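Local coordinates for catalase-3 (PDB 4AJ9), which breaks hydrogen peroxide down into water and molecular oxygen at a heme iron and so probably protects the fungus from oxidative damage, at residues G73-Y78 and T124-D129; A87-A92 and G131-V136; F214-E219 and K224-H229. All coordinates share one frame; numbering follows the deposited sequence.

Contact 1. Residues G73-Y78 and T124-D129; sequences GIFTSY and TRFYTD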
loop_
_atom_site.group_PDB
_atom_site.type_symbol
_atom_site.label_atom_id
_atom_site.label_comp_id
_atom_site.label_asym_id
_atom_site.label_seq_id
_atom_site.Cartn_x
_atom_site.Cartn_y
_atom_site.Cartn_z
ATOM N N GLY C 73 -17.456 -3.176 26.030
ATOM C CA GLY C 73 -18.482 -3.193 27.046
ATOM C C GLY C 73 -19.759 -3.831 26.555
ATOM O O GLY C 73 -19.760 -4.567 25.563
ATOM N N ILE C 74 -20.857 -3.532 27.245
ATOM C CA ILE C 74 -22.152 -4.091 26.897
ATOM C C ILE C 74 -23.196 -2.983 26.909
ATOM O O ILE C 74 -23.174 -2.111 27.776
ATOM C CB ILE C 74 -22.579 -5.190 27.896
ATOM C CG1 ILE C 74 -21.520 -6.293 27.979
ATOM C CG2 ILE C 74 -23.936 -5.782 27.502
ATOM C CD1 ILE C 74 -21.517 -7.229 26.805
ATOM N N PHE C 75 -24.091 -3.009 25.928
ATOM C CA PHE C 75 -25.255 -2.135 25.932
ATOM C C PHE C 75 -26.484 -2.980 26.246
ATOM O O PHE C 75 -26.647 -4.075 25.720
ATOM C CB PHE C 75 -25.440 -1.409 24.593
ATOM C CG PHE C 75 -26.793 -0.765 24.440
ATOM C CD1 PHE C 75 -27.045 0.483 24.979
ATOM C CD2 PHE C 75 -27.826 -1.431 23.778
ATOM C CE1 PHE C 75 -28.297 1.069 24.859
ATOM C CE2 PHE C 75 -29.078 -0.845 23.646
ATOM C CZ PHE C 75 -29.312 0.408 24.188
ATOM N N THR C 76 -27.347 -2.458 27.103
ATOM C CA THR C 76 -28.579 -3.147 27.462
ATOM C C THR C 76 -29.763 -2.251 27.165
ATOM O O THR C 76 -29.821 -1.104 27.619
ATOM C CB THR C 76 -28.611 -3.503 28.952
ATOM O OG1 THR C 76 -27.444 -4.267 29.289
ATOM C CG2 THR C 76 -29.876 -4.327 29.274
ATOM N N SER C 77 -30.704 -2.761 26.386
ATOM C CA SER C 77 -31.903 -1.995 26.093
ATOM C C SER C 77 -32.826 -2.002 27.305
ATOM O O SER C 77 -32.970 -3.022 27.978
ATOM C CB SER C 77 -32.615 -2.545 24.858
ATOM O OG SER C 77 -33.781 -1.789 24.580
ATOM N N TYR C 78 -33.419 -0.852 27.602
ATOM C CA TYR C 78 -34.396 -0.758 28.686
ATOM C C TYR C 78 -35.786 -1.228 28.267
ATOM O O TYR C 78 -36.691 -1.314 29.090
ATOM C CB TYR C 78 -34.471 0.672 29.227
ATOM C CG TYR C 78 -33.310 1.041 30.127
ATOM C CD1 TYR C 78 -32.375 0.088 30.513
ATOM C CD2 TYR C 78 -33.150 2.336 30.588
ATOM C CE1 TYR C 78 -31.314 0.416 31.341
ATOM C CE2 TYR C 78 -32.100 2.674 31.413
ATOM C CZ TYR C 78 -31.187 1.714 31.786
ATOM O OH TYR C 78 -30.144 2.070 32.607
ATOM N N THR C 124 -19.085 4.842 19.151
ATOM C CA THR C 124 -19.576 3.600 19.737
ATOM C C THR C 124 -19.982 2.627 18.650
ATOM O O THR C 124 -20.765 2.975 17.771
ATOM C CB THR C 124 -20.861 3.851 20.550
ATOM O OG1 THR C 124 -20.616 4.834 21.560
ATOM C CG2 THR C 124 -21.373 2.544 21.172
ATOM N N ARG C 125 -19.479 1.402 18.718
ATOM C CA ARG C 125 -19.976 0.361 17.827
ATOM C C ARG C 125 -20.879 -0.604 18.588
ATOM O O ARG C 125 -20.500 -1.125 19.646
ATOM C CB ARG C 125 -18.825 -0.429 17.197
ATOM C CG ARG C 125 -19.296 -1.717 16.496
ATOM C CD ARG C 125 -18.235 -2.206 15.519
ATOM N NE ARG C 125 -17.941 -1.153 14.554
ATOM C CZ ARG C 125 -16.822 -1.061 13.854
ATOM N NH1 ARG C 125 -15.867 -1.978 13.991
ATOM N NH2 ARG C 125 -16.659 -0.038 13.013
ATOM N N PHE C 126 -22.069 -0.848 18.049
ATOM C CA PHE C 126 -22.924 -1.909 18.564
ATOM C C PHE C 126 -22.748 -3.081 17.630
ATOM O O PHE C 126 -22.992 -2.954 16.434
ATOM C CB PHE C 126 -24.400 -1.492 18.536
ATOM C CG PHE C 126 -24.718 -0.269 19.347
ATOM C CD1 PHE C 126 -24.624 0.994 18.781
ATOM C CD2 PHE C 126 -25.178 -0.383 20.654
ATOM C CE1 PHE C 126 -24.941 2.132 19.522
ATOM C CE2 PHE C 126 -25.512 0.753 21.402
ATOM C CZ PHE C 126 -25.392 2.008 20.829
ATOM N N TYR C 127 -22.302 -4.214 18.156
ATOM C CA TYR C 127 -22.161 -5.409 17.346
ATOM C C TYR C 127 -23.495 -6.172 17.406
ATOM O O TYR C 127 -23.627 -7.148 18.155
ATOM C CB TYR C 127 -21.015 -6.273 17.889
ATOM C CG TYR C 127 -19.629 -5.654 17.824
ATOM C CD1 TYR C 127 -19.155 -4.815 18.843
ATOM C CD2 TYR C 127 -18.772 -5.942 16.767
ATOM C CE1 TYR C 127 -17.870 -4.269 18.784
ATOM C CE2 TYR C 127 -17.494 -5.406 16.702
ATOM C CZ TYR C 127 -17.049 -4.572 17.713
ATOM O OH TYR C 127 -15.778 -4.046 17.634
ATOM N N THR C 128 -24.489 -5.710 16.640
ATOM C CA THR C 128 -25.851 -6.250 16.739
ATOM C C THR C 128 -25.999 -7.534 15.958
ATOM O O THR C 128 -25.142 -7.875 15.138
ATOM C CB THR C 128 -26.923 -5.263 16.232
ATOM O OG1 THR C 128 -27.064 -5.381 14.800
ATOM C CG2 THR C 128 -26.560 -3.832 16.599
ATOM N N ASP C 129 -27.092 -8.250 16.201
ATOM C CA ASP C 129 -27.318 -9.494 15.473
ATOM C C ASP C 129 -27.830 -9.219 14.058
ATOM O O ASP C 129 -28.101 -10.145 13.309
ATOM C CB ASP C 129 -28.243 -10.434 16.249
ATOM C CG ASP C 129 -29.495 -9.739 16.741
ATOM O OD1 ASP C 129 -29.926 -8.766 16.084
ATOM O OD2 ASP C 129 -30.051 -10.166 17.781
#
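Phe-75 and Phe-126 carry this contact between them as a T-shaped aromatic pair. The rim of the Phe-126 ring points at a face of Phe-75: the planes stand at 89° and the ring centroids lie 5.3 Å apart. One carbon does most of the touching, since Phe-126 CE2 sits 3.6 Å from Phe-75 CG, displaced from the middle of that ring toward its CB side. The same CE2 is 3.9 Å from Phe-75 CB, so the meeting has an aliphatic part as well as an aromatic one. Phe-75 reaches out with its CG anti to the backbone N (chi1 166°), whereas Phe-126 has CG anti to its carbonyl carbon (chi1 -60°), which brings CD2 and CE2 forward.

No hydrogen bond spans the two segments; the CA atoms of the two phenylalanines are 7.7 Å apart, too far for direct strand pairing. Within 124-129 one face of the Phe-126 ring is packed by Thr-124 CG2, 3.9 Å from the ring plane and toward its rim.

The spacing follows from the sheet order, for strand 96-104 lies between strands 68-77 and 121-128 and pairs antiparallel with both. Val-99 of that middle strand touches both phenylalanine side chains. Met-310 of strand 305-314 meets Phe-75 and Thr-124, while Ile-135 of strand 131-138 adjoins Phe-126, so the aromatic pair is buried inside the antiparallel beta barrel of the catalase fold.

Contact 2. Residues A87-A92 and G131-V136; sequences ASFLGA and GNFDIV. With HEM (protoporphyrin IX containing Fe), chain Y.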
loop_
_atom_site.group_PDB
_atom_site.type_symbol
_atom_site.label_atom_id
_atom_site.label_comp_id
_atom_site.label_asym_id
_atom_site.label_seq_id
_atom_site.Cartn_x
_atom_site.Cartn_y
_atom_site.Cartn_z
ATOM N N ALA C 87 -34.835 -1.502 14.600
ATOM C CA ALA C 87 -33.467 -1.855 14.987
ATOM C C ALA C 87 -33.453 -3.000 15.997
ATOM O O ALA C 87 -34.049 -2.906 17.062
ATOM C CB ALA C 87 -32.735 -0.639 15.548
ATOM N N SER C 88 -32.760 -4.078 15.652
ATOM C CA SER C 88 -32.799 -5.303 16.435
ATOM C C SER C 88 -32.214 -5.125 17.836
ATOM O O SER C 88 -32.695 -5.717 18.796
ATOM C CB SER C 88 -32.065 -6.427 15.695
ATOM O OG SER C 88 -31.813 -7.521 16.561
ATOM N N PHE C 89 -31.173 -4.314 17.960
ATOM C CA PHE C 89 -30.533 -4.155 19.260
ATOM C C PHE C 89 -31.414 -3.377 20.243
ATOM O O PHE C 89 -31.142 -3.354 21.440
ATOM C CB PHE C 89 -29.135 -3.536 19.130
ATOM C CG PHE C 89 -29.130 -2.044 18.903
ATOM C CD1 PHE C 89 -29.443 -1.515 17.658
ATOM C CD2 PHE C 89 -28.785 -1.177 19.930
ATOM C CE1 PHE C 89 -29.428 -0.151 17.450
ATOM C CE2 PHE C 89 -28.756 0.189 19.722
ATOM C CZ PHE C 89 -29.085 0.701 18.489
ATOM N N LEU C 90 -32.472 -2.752 19.737
ATOM C CA LEU C 90 -33.412 -2.040 20.599
ATOM C C LEU C 90 -34.760 -2.756 20.695
ATOM O O LEU C 90 -35.746 -2.182 21.160
ATOM C CB LEU C 90 -33.597 -0.608 20.099
ATOM C CG LEU C 90 -32.333 0.255 20.188
ATOM C CD1 LEU C 90 -32.487 1.538 19.398
ATOM C CD2 LEU C 90 -31.992 0.553 21.650
ATOM N N GLY C 91 -34.791 -4.019 20.281
ATOM C CA GLY C 91 -36.048 -4.721 20.082
ATOM C C GLY C 91 -36.636 -5.487 21.258
ATOM O O GLY C 91 -37.726 -6.034 21.147
ATOM N N ALA C 92 -35.935 -5.533 22.383
ATOM C CA ALA C 92 -36.485 -6.207 23.564
ATOM C C ALA C 92 -35.889 -5.682 24.858
ATOM O O ALA C 92 -34.711 -5.317 24.912
ATOM C CB ALA C 92 -36.281 -7.715 23.471
ATOM N N GLY C 131 -25.933 -6.847 12.140
ATOM C CA GLY C 131 -24.793 -6.144 11.584
ATOM C C GLY C 131 -24.257 -5.092 12.531
ATOM O O GLY C 131 -24.872 -4.791 13.550
ATOM N N ASN C 132 -23.103 -4.531 12.198
ATOM C CA ASN C 132 -22.519 -3.497 13.028
ATOM C C ASN C 132 -23.223 -2.168 12.819
ATOM O O ASN C 132 -23.408 -1.744 11.680
ATOM C CB ASN C 132 -21.026 -3.336 12.720
ATOM C CG ASN C 132 -20.218 -4.529 13.159
ATOM O OD1 ASN C 132 -20.681 -5.331 13.969
ATOM N ND2 ASN C 132 -19.002 -4.661 12.622
ATOM N N PHE C 133 -23.608 -1.531 13.926
ATOM C CA PHE C 133 -24.177 -0.190 13.924
ATOM C C PHE C 133 -23.277 0.747 14.726
ATOM O O PHE C 133 -23.035 0.515 15.901
ATOM C CB PHE C 133 -25.581 -0.201 14.543
ATOM C CG PHE C 133 -26.193 1.164 14.666
ATOM C CD1 PHE C 133 -26.320 1.979 13.557
ATOM C CD2 PHE C 133 -26.642 1.636 15.893
ATOM C CE1 PHE C 133 -26.885 3.257 13.660
ATOM C CE2 PHE C 133 -27.222 2.902 16.005
ATOM C CZ PHE C 133 -27.338 3.717 14.884
ATOM N N ASP C 134 -22.766 1.789 14.086
ATOM C CA ASP C 134 -21.870 2.718 14.767
ATOM C C ASP C 134 -22.574 4.058 14.915
ATOM O O ASP C 134 -23.167 4.578 13.949
ATOM C CB ASP C 134 -20.594 2.983 13.962
ATOM C CG ASP C 134 -19.723 1.756 13.770
ATOM O OD1 ASP C 134 -19.979 0.689 14.375
ATOM O OD2 ASP C 134 -18.750 1.889 12.996
ATOM N N ILE C 135 -22.509 4.604 16.122
ATOM C CA ILE C 135 -22.825 6.000 16.339
ATOM C C ILE C 135 -21.498 6.714 16.536
ATOM O O ILE C 135 -20.842 6.593 17.579
ATOM C CB ILE C 135 -23.734 6.207 17.567
ATOM C CG1 ILE C 135 -25.108 5.560 17.318
ATOM C CG2 ILE C 135 -23.864 7.680 17.877
ATOM C CD1 ILE C 135 -26.036 5.572 18.548
ATOM N N VAL C 136 -21.085 7.435 15.513
ATOM C CA VAL C 136 -19.775 8.086 15.524
ATOM C C VAL C 136 -19.984 9.526 15.953
ATOM O O VAL C 136 -20.230 10.404 15.125
ATOM C CB VAL C 136 -19.111 8.020 14.131
ATOM C CG1 VAL C 136 -17.693 8.625 14.166
ATOM C CG2 VAL C 136 -19.074 6.577 13.639
HETATM C CHA HEM Y . -12.870 10.273 12.466
HETATM C CHB HEM Y . -16.701 12.319 14.663
HETATM C CHC HEM Y . -17.377 15.128 10.774
HETATM C CHD HEM Y . -14.154 12.487 8.305
HETATM C C1A HEM Y . -13.811 10.603 13.425
HETATM C C2A HEM Y . -13.908 10.057 14.774
HETATM C C3A HEM Y . -14.958 10.638 15.380
HETATM C C4A HEM Y . -15.573 11.550 14.435
HETATM C CMA HEM Y . -15.469 10.390 16.820
HETATM C CAA HEM Y . -12.924 9.031 15.396
HETATM C CBA HEM Y . -13.481 7.611 15.354
HETATM C CGA HEM Y . -12.516 6.702 16.070
HETATM O O1A HEM Y . -11.834 5.892 15.396
HETATM O O2A HEM Y . -12.420 6.794 17.323
HETATM C C1B HEM Y . -17.257 13.221 13.776
HETATM C C2B HEM Y . -18.497 13.952 13.970
HETATM C C3B HEM Y . -18.678 14.749 12.905
HETATM C C4B HEM Y . -17.571 14.522 11.997
HETATM C CMB HEM Y . -19.377 13.796 15.232
HETATM C CAB HEM Y . -19.852 15.706 12.590
HETATM C CBB HEM Y . -21.065 15.492 13.113
HETATM C C1C HEM Y . -16.624 14.596 9.755
HETATM C C2C HEM Y . -16.734 14.932 8.343
HETATM C C3C HEM Y . -15.823 14.209 7.687
HETATM C C4C HEM Y . -15.146 13.366 8.639
HETATM C CMC HEM Y . -17.692 15.978 7.745
HETATM C CAC HEM Y . -15.552 14.150 6.178
HETATM C CBC HEM Y . -16.565 14.320 5.326
HETATM C C1D HEM Y . -13.500 11.665 9.176
HETATM C C2D HEM Y . -12.452 10.755 8.792
HETATM C C3D HEM Y . -12.050 10.067 10.089
HETATM C C4D HEM Y . -12.900 10.622 11.121
HETATM C CMD HEM Y . -11.884 10.550 7.372
HETATM C CAD HEM Y . -10.973 8.984 10.259
HETATM C CBD HEM Y . -11.692 7.640 10.238
HETATM C CGD HEM Y . -10.678 6.528 10.278
HETATM O O1D HEM Y . -11.056 5.399 10.673
HETATM O O2D HEM Y . -9.492 6.782 9.946
HETATM N NA HEM Y . -14.845 11.502 13.259
HETATM N NB HEM Y . -16.730 13.592 12.565
HETATM N NC HEM Y . -15.647 13.634 9.894
HETATM N ND HEM Y . -13.743 11.560 10.539
HETATM FE FE HEM Y . -15.319 12.499 11.568
#
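The rings of Phe-89 and Phe-133 meet at a slant, neither stacked nor edge-to-face, with planes at 37° and centroids 5.5 Å apart. Leu-90 CG lies over one face of the Phe-89 ring, 3.6 Å from its plane. On the Phe-133 ring the touching side is CD2 and CE2; CD2 is 3.7 Å from Phe-89 CE1, and CE2 is 3.8 Å from Phe-89 CZ. Phe-89 gets there with its CG wedged between the backbone N and the carbonyl carbon (chi1 78°), a position that turns the ring from its short 3-10 turn toward the strand. Cutting this side chain back to an alanine would probably open a gap beside CD2 and CE2 of Phe-133 and let that ring turn more easily.

In the catalase fold, strand 131-138 is an element of the beta barrel, and the loop holding Phe-89 joins two further barrel strands, 68-77 and 96-104. Phe-89 also meets the ring of Phe-126, and Trp-228 covers part of Phe-133 from strand 223-232.

The strand runs on to the heme. Val-136 CG1, anti to the backbone N, lies 3.6 Å from heme C3A and equally near C4A, so a methyl group packs against one pyrrole. The backbone takes part too: Val-136 O comes within 3.5 Å of heme CMB and accepts a hydrogen bond from Arg-348 NH2.

Contact 3. Residues F214-E219 and K224-H229; sequences FRLVTE and KLVKWH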
loop_
_atom_site.group_PDB
_atom_site.type_symbol
_atom_site.label_atom_id
_atom_site.label_comp_id
_atom_site.label_asym_id
_atom_site.label_seq_id
_atom_site.Cartn_x
_atom_site.Cartn_y
_atom_site.Cartn_z
ATOM N N PHE C 214 -30.890 11.847 12.588
ATOM C CA PHE C 214 -31.048 10.623 11.813
ATOM C C PHE C 214 -32.531 10.294 11.765
ATOM O O PHE C 214 -33.361 11.118 12.165
ATOM C CB PHE C 214 -30.253 9.475 12.438
ATOM C CG PHE C 214 -28.758 9.630 12.307
ATOM C CD1 PHE C 214 -28.045 10.379 13.232
ATOM C CD2 PHE C 214 -28.068 9.028 11.262
ATOM C CE1 PHE C 214 -26.677 10.528 13.124
ATOM C CE2 PHE C 214 -26.685 9.165 11.145
ATOM C CZ PHE C 214 -25.989 9.926 12.072
ATOM N N ARG C 215 -32.869 9.112 11.260
ATOM C CA ARG C 215 -34.250 8.646 11.292
ATOM C C ARG C 215 -34.355 7.278 11.946
ATOM O O ARG C 215 -33.550 6.381 11.672
ATOM C CB ARG C 215 -34.837 8.570 9.876
ATOM C CG ARG C 215 -35.160 9.922 9.259
ATOM C CD ARG C 215 -35.600 9.800 7.799
ATOM N NE ARG C 215 -36.320 11.006 7.388
ATOM C CZ ARG C 215 -35.863 11.901 6.520
ATOM N NH1 ARG C 215 -34.688 11.718 5.932
ATOM N NH2 ARG C 215 -36.594 12.974 6.228
ATOM N N LEU C 216 -35.356 7.117 12.804
ATOM C CA LEU C 216 -35.753 5.786 13.255
ATOM C C LEU C 216 -36.913 5.368 12.371
ATOM O O LEU C 216 -37.789 6.181 12.070
ATOM C CB LEU C 216 -36.166 5.785 14.730
ATOM C CG LEU C 216 -35.078 6.137 15.741
ATOM C CD1 LEU C 216 -35.617 5.968 17.165
ATOM C CD2 LEU C 216 -33.845 5.252 15.515
ATOM N N VAL C 217 -36.901 4.108 11.937
ATOM C CA VAL C 217 -37.882 3.602 10.989
ATOM C C VAL C 217 -38.441 2.285 11.500
ATOM O O VAL C 217 -37.684 1.375 11.845
ATOM C CB VAL C 217 -37.251 3.392 9.598
ATOM C CG1 VAL C 217 -38.322 2.971 8.577
ATOM C CG2 VAL C 217 -36.555 4.665 9.150
ATOM N N THR C 218 -39.766 2.193 11.591
ATOM C CA THR C 218 -40.401 0.969 12.069
ATOM C C THR C 218 -40.574 -0.016 10.913
ATOM O O THR C 218 -40.374 0.347 9.757
ATOM C CB THR C 218 -41.797 1.248 12.675
ATOM O OG1 THR C 218 -42.622 1.874 11.689
ATOM C CG2 THR C 218 -41.698 2.151 13.890
ATOM N N GLU C 219 -40.981 -1.244 11.229
ATOM C CA GLU C 219 -41.187 -2.285 10.214
ATOM C C GLU C 219 -42.073 -1.843 9.049
ATOM O O GLU C 219 -41.827 -2.216 7.902
ATOM C CB GLU C 219 -41.816 -3.533 10.836
ATOM C CG GLU C 219 -41.073 -4.119 12.019
ATOM C CD GLU C 219 -39.681 -4.606 11.664
ATOM O OE1 GLU C 219 -39.341 -4.635 10.458
ATOM O OE2 GLU C 219 -38.927 -4.966 12.595
ATOM N N LYS C 224 -39.443 8.608 12.373
ATOM C CA LYS C 224 -39.354 9.800 13.194
ATOM C C LYS C 224 -37.933 10.303 13.046
ATOM O O LYS C 224 -37.024 9.512 12.817
ATOM C CB LYS C 224 -39.622 9.460 14.652
ATOM C CG LYS C 224 -41.034 8.936 14.905
ATOM C CD LYS C 224 -41.283 8.721 16.379
ATOM C CE LYS C 224 -42.728 8.285 16.626
ATOM N NZ LYS C 224 -43.683 9.180 15.920
ATOM N N LEU C 225 -37.748 11.609 13.187
ATOM C CA LEU C 225 -36.417 12.198 13.198
ATOM C C LEU C 225 -35.860 12.016 14.598
ATOM O O LEU C 225 -36.612 12.068 15.575
ATOM C CB LEU C 225 -36.503 13.679 12.843
ATOM C CG LEU C 225 -37.100 14.016 11.470
ATOM C CD1 LEU C 225 -37.316 15.535 11.346
ATOM C CD2 LEU C 225 -36.212 13.478 10.356
ATOM N N VAL C 226 -34.555 11.773 14.710
ATOM C CA VAL C 226 -33.969 11.460 16.010
ATOM C C VAL C 226 -32.608 12.133 16.236
ATOM O O VAL C 226 -31.809 12.256 15.310
ATOM C CB VAL C 226 -33.831 9.926 16.218
ATOM C CG1 VAL C 226 -32.826 9.317 15.243
ATOM C CG2 VAL C 226 -33.427 9.617 17.638
ATOM N N LYS C 227 -32.370 12.568 17.473
ATOM C CA LYS C 227 -31.029 12.960 17.931
ATOM C C LYS C 227 -30.550 11.931 18.953
ATOM O O LYS C 227 -31.289 11.592 19.888
ATOM C CB LYS C 227 -31.032 14.356 18.582
ATOM C CG LYS C 227 -31.408 15.514 17.655
ATOM C CD LYS C 227 -30.325 15.788 16.617
ATOM C CE LYS C 227 -30.421 17.215 16.074
ATOM N NZ LYS C 227 -29.533 17.446 14.896
ATOM N N TRP C 228 -29.322 11.440 18.783
ATOM C CA TRP C 228 -28.733 10.507 19.746
ATOM C C TRP C 228 -27.990 11.263 20.831
ATOM O O TRP C 228 -27.206 12.189 20.539
ATOM C CB TRP C 228 -27.724 9.563 19.073
ATOM C CG TRP C 228 -28.263 8.656 18.025
ATOM C CD1 TRP C 228 -28.014 8.717 16.681
ATOM C CD2 TRP C 228 -29.106 7.513 18.224
ATOM N NE1 TRP C 228 -28.659 7.691 16.036
ATOM C CE2 TRP C 228 -29.329 6.933 16.962
ATOM C CE3 TRP C 228 -29.682 6.917 19.352
ATOM C CZ2 TRP C 228 -30.125 5.801 16.792
ATOM C CZ3 TRP C 228 -30.467 5.789 19.181
ATOM C CH2 TRP C 228 -30.682 5.244 17.915
ATOM N N HIS C 229 -28.205 10.845 22.076
ATOM C CA HIS C 229 -27.518 11.437 23.222
ATOM C C HIS C 229 -26.964 10.333 24.108
ATOM O O HIS C 229 -27.639 9.329 24.351
ATOM C CB HIS C 229 -28.475 12.272 24.077
ATOM C CG HIS C 229 -29.054 13.460 23.377
ATOM N ND1 HIS C 229 -28.802 14.754 23.781
ATOM C CD2 HIS C 229 -29.898 13.551 22.323
ATOM C CE1 HIS C 229 -29.465 15.592 23.002
ATOM N NE2 HIS C 229 -30.130 14.889 22.104
#
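Lys-224 O is gripped twice from the facing strand. Leu-216 N donates a hydrogen bond of 2.9 Å to it, lying nearly in line with the carbonyl bond, and Arg-215 CA adds a CA-H...O contact at 3.3 Å. Phe-214 O is held in a similar double fashion by Val-226 N and by Leu-225 CA, although here the amide nitrogen stands 44° out of the carbonyl plane. The reciprocal bonds, Phe-214 N to Val-226 O and Lys-224 N to Leu-216 O, complete two hydrogen-bonded pairs flanking the non-hydrogen-bonded pair Arg-215 and Leu-225.

Phe-214, Leu-216, Val-226 and Trp-228 form an apolar cluster on one face. Val-226 carries CG1 between its backbone N and carbonyl carbon (chi1 66°), where the methyl touches Phe-214 CB at 3.8 Å and Leu-216 CG at 3.9 Å. Trp-228 bridges both residues of the other strand with separate parts of its indole: CD1 in the five-membered ring lies 3.8 Å from Phe-214 CD1, whereas CH2, at the far end of the six-membered ring, is 4.0 Å from Leu-216 CD2. Phe-214 and the indole are turned obliquely, their planes at 50°, with Phe-214 CD1 at the indole edge.

The opposite face holds Arg-215, whose extended chain runs alongside Leu-225. Leu-225 CD2 lies over one face of the guanidinium group, 3.9 Å from Arg-215 NE. The polar end finds its partners elsewhere, in salt bridges to Glu-280 and Glu-341, which probably hold the group's rotation.

Strand 270-278 borders strand 223-232 on its other side, contributing Val-275 and Leu-277 to the apolar face. The arrangement is a twisted antiparallel beta hairpin, strands 214-217 and 223-232, within the beta barrel of the catalase fold.

How the contacts relate
Contacts 1 and 2 are interleaved along the chain and centred 7 Å apart; a probable backbone hydrogen bond of 2.7 Å from Phe-126 N to Phe-133 O joins their adjacent strands. Trp-228 then connects contact 2 to contact 3, its CD2 lying 3.6 Å from Ile-135 CD1. Contacts 1 and 3 do not touch: their nearest atoms are about 7 Å apart. All three reach one antiparallel sheet, contact 2 through its strand 131-136. Contact 2 reaches the heme directly through Val-136, while the side chains of Phe-214 in contact 3 and Phe-126 in contact 1 lie about 7 and 13 Å from a bound heme. Phe-214 is also about 10 Å, side chain to side chain, from Tyr-352, the probable axial ligand.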